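Local coordinates for bifunctional protein PutA (Bdellovibrio bacteriovorus, PDB 5UR2) that probably oxidises proline to glutamate in two steps, pairing a flavin-dependent proline dehydrogenase with an NAD-dependent L-glutamate gamma-semialdehyde dehydrogenase, at residues Val673-Met678 / Ile691-Gly696. Numbering follows the deposited sequence.
Sequences VAWGLM and INFLPG
Phe693 and Met678 make most of this contact, which closes a beta-alpha-beta unit of the Rossmann-type aldehyde dehydrogenase fold: strand 661-665 leads into helix 671-684, and the chain returns on strand 691-693, parallel to the first. Short segments of the helix and the returning strand run roughly antiparallel, at 147°, with their axes 9.5 Å apart. From the strand, Phe693 reaches across to the helix with CG anti to its own N (chi1 -179°), which carries the far end of the ring to the helix backbone; CZ comes within 3.6 Å of Trp675 N. Met678 runs alongside it, the two side chains pointing opposite ways. Its CB lies over one face of the phenyl ring, its CG packs 3.6 Å from Phe693 CB, and a bend at chi2 (59°) takes the sulfur on toward Ile691, where SD is 4.2 Å from CG2. Pro695 CD sits 3.7 Å above the outer part of the Phe693 ring. No hydrogen bond crosses between the segments; Val497 and Val500 of strand 495-501 and Met664 add further apolar cover. The Trp675 side chain runs roughly perpendicular to that of Phe693, and Phe693 CE2 meets the indole at its edge, 3.8 Å from Trp675 CE3.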
loop_
_atom_site.group_PDB
_atom_site.type_symbol
_atom_site.label_atom_id
_atom_site.label_comp_id
_atom_site.label_asym_id
_atom_site.label_seq_id
_atom_site.Cartn_x
_atom_site.Cartn_y
_atom_site.Cartn_z
ATOM N N VAL B 673 -30.430 15.935 8.206
ATOM C CA VAL B 673 -29.648 14.699 8.307
ATOM C C VAL B 673 -28.285 14.991 8.918
ATOM O O VAL B 673 -27.824 14.296 9.836
ATOM C CB VAL B 673 -29.508 14.027 6.927
ATOM C CG1 VAL B 673 -28.512 12.853 6.981
ATOM C CG2 VAL B 673 -30.858 13.533 6.438
ATOM N N ALA B 674 -27.619 16.028 8.417
ATOM C CA ALA B 674 -26.269 16.338 8.883
ATOM C C ALA B 674 -26.270 16.816 10.329
ATOM O O ALA B 674 -25.293 16.606 11.059
ATOM C CB ALA B 674 -25.635 17.367 7.962
ATOM N N TRP B 675 -27.342 17.491 10.739
ATOM C CA TRP B 675 -27.513 17.862 12.138
ATOM C C TRP B 675 -27.503 16.623 13.021
ATOM O O TRP B 675 -26.816 16.588 14.051
ATOM C CB TRP B 675 -28.807 18.665 12.257
ATOM C CG TRP B 675 -29.414 18.914 13.614
ATOM C CD1 TRP B 675 -30.557 18.348 14.107
ATOM C CD2 TRP B 675 -28.974 19.856 14.603
ATOM N NE1 TRP B 675 -30.851 18.871 15.350
ATOM C CE2 TRP B 675 -29.892 19.796 15.677
ATOM C CE3 TRP B 675 -27.890 20.742 14.688
ATOM C CZ2 TRP B 675 -29.750 20.577 16.829
ATOM C CZ3 TRP B 675 -27.755 21.523 15.831
ATOM C CH2 TRP B 675 -28.676 21.427 16.890
ATOM N N GLY B 676 -28.194 15.564 12.588
ATOM C CA GLY B 676 -28.104 14.304 13.303
ATOM C C GLY B 676 -26.680 13.782 13.382
ATOM O O GLY B 676 -26.254 13.282 14.425
ATOM N N LEU B 677 -25.910 13.917 12.289
ATOM C CA LEU B 677 -24.513 13.483 12.325
ATOM C C LEU B 677 -23.716 14.264 13.361
ATOM O O LEU B 677 -22.930 13.679 14.120
ATOM C CB LEU B 677 -23.860 13.611 10.941
ATOM C CG LEU B 677 -22.356 13.277 10.889
ATOM C CD1 LEU B 677 -22.050 11.808 11.215
ATOM C CD2 LEU B 677 -21.743 13.633 9.532
ATOM N N MET B 678 -23.905 15.585 13.412
ATOM C CA MET B 678 -23.150 16.398 14.362
ATOM C C MET B 678 -23.473 16.015 15.808
ATOM O O MET B 678 -22.579 15.969 16.664
ATOM C CB MET B 678 -23.439 17.884 14.118
ATOM C CG MET B 678 -22.584 18.824 14.967
ATOM S SD MET B 678 -20.841 18.592 14.668
ATOM C CE MET B 678 -20.130 19.376 16.114
ATOM N N ILE B 691 -14.410 18.932 14.912
ATOM C CA ILE B 691 -15.389 18.915 13.833
ATOM C C ILE B 691 -16.374 20.052 14.084
ATOM O O ILE B 691 -16.904 20.180 15.190
ATOM C CB ILE B 691 -16.102 17.547 13.753
ATOM C CG1 ILE B 691 -15.091 16.464 13.356
ATOM C CG2 ILE B 691 -17.238 17.574 12.750
ATOM C CD1 ILE B 691 -15.532 15.052 13.643
ATOM N N ASN B 692 -16.580 20.907 13.082
ATOM C CA ASN B 692 -17.492 22.034 13.214
ATOM C C ASN B 692 -18.586 21.956 12.160
ATOM O O ASN B 692 -18.339 21.564 11.017
ATOM C CB ASN B 692 -16.745 23.366 13.116
ATOM C CG ASN B 692 -15.631 23.470 14.142
ATOM O OD1 ASN B 692 -15.850 23.915 15.270
ATOM N ND2 ASN B 692 -14.441 22.993 13.775
ATOM N N PHE B 693 -19.795 22.340 12.561
ATOM C CA PHE B 693 -21.014 22.170 11.780
ATOM C C PHE B 693 -21.476 23.536 11.286
ATOM O O PHE B 693 -21.952 24.361 12.079
ATOM C CB PHE B 693 -22.086 21.516 12.635
ATOM C CG PHE B 693 -23.379 21.264 11.912
ATOM C CD1 PHE B 693 -23.441 20.358 10.865
ATOM C CD2 PHE B 693 -24.548 21.881 12.330
ATOM C CE1 PHE B 693 -24.649 20.087 10.234
ATOM C CE2 PHE B 693 -25.761 21.624 11.703
ATOM C CZ PHE B 693 -25.815 20.731 10.655
ATOM N N LEU B 694 -21.353 23.764 9.977
ATOM C CA LEU B 694 -21.520 25.087 9.374
ATOM C C LEU B 694 -22.572 25.037 8.272
ATOM O O LEU B 694 -22.240 25.132 7.083
ATOM C CB LEU B 694 -20.186 25.591 8.815
ATOM C CG LEU B 694 -20.185 27.049 8.325
ATOM C CD1 LEU B 694 -20.238 28.019 9.497
ATOM C CD2 LEU B 694 -18.987 27.335 7.451
ATOM N N PRO B 695 -23.851 24.927 8.631
ATOM C CA PRO B 695 -24.903 24.992 7.608
ATOM C C PRO B 695 -24.978 26.376 6.966
ATOM O O PRO B 695 -24.601 27.392 7.563
ATOM C CB PRO B 695 -26.179 24.665 8.395
ATOM C CG PRO B 695 -25.864 25.066 9.794
ATOM C CD PRO B 695 -24.409 24.788 9.990
ATOM N N GLY B 696 -25.437 26.411 5.723
ATOM C CA GLY B 696 -25.553 27.675 5.024
ATOM C C GLY B 696 -25.523 27.485 3.520
ATOM O O GLY B 696 -25.608 26.366 3.014
#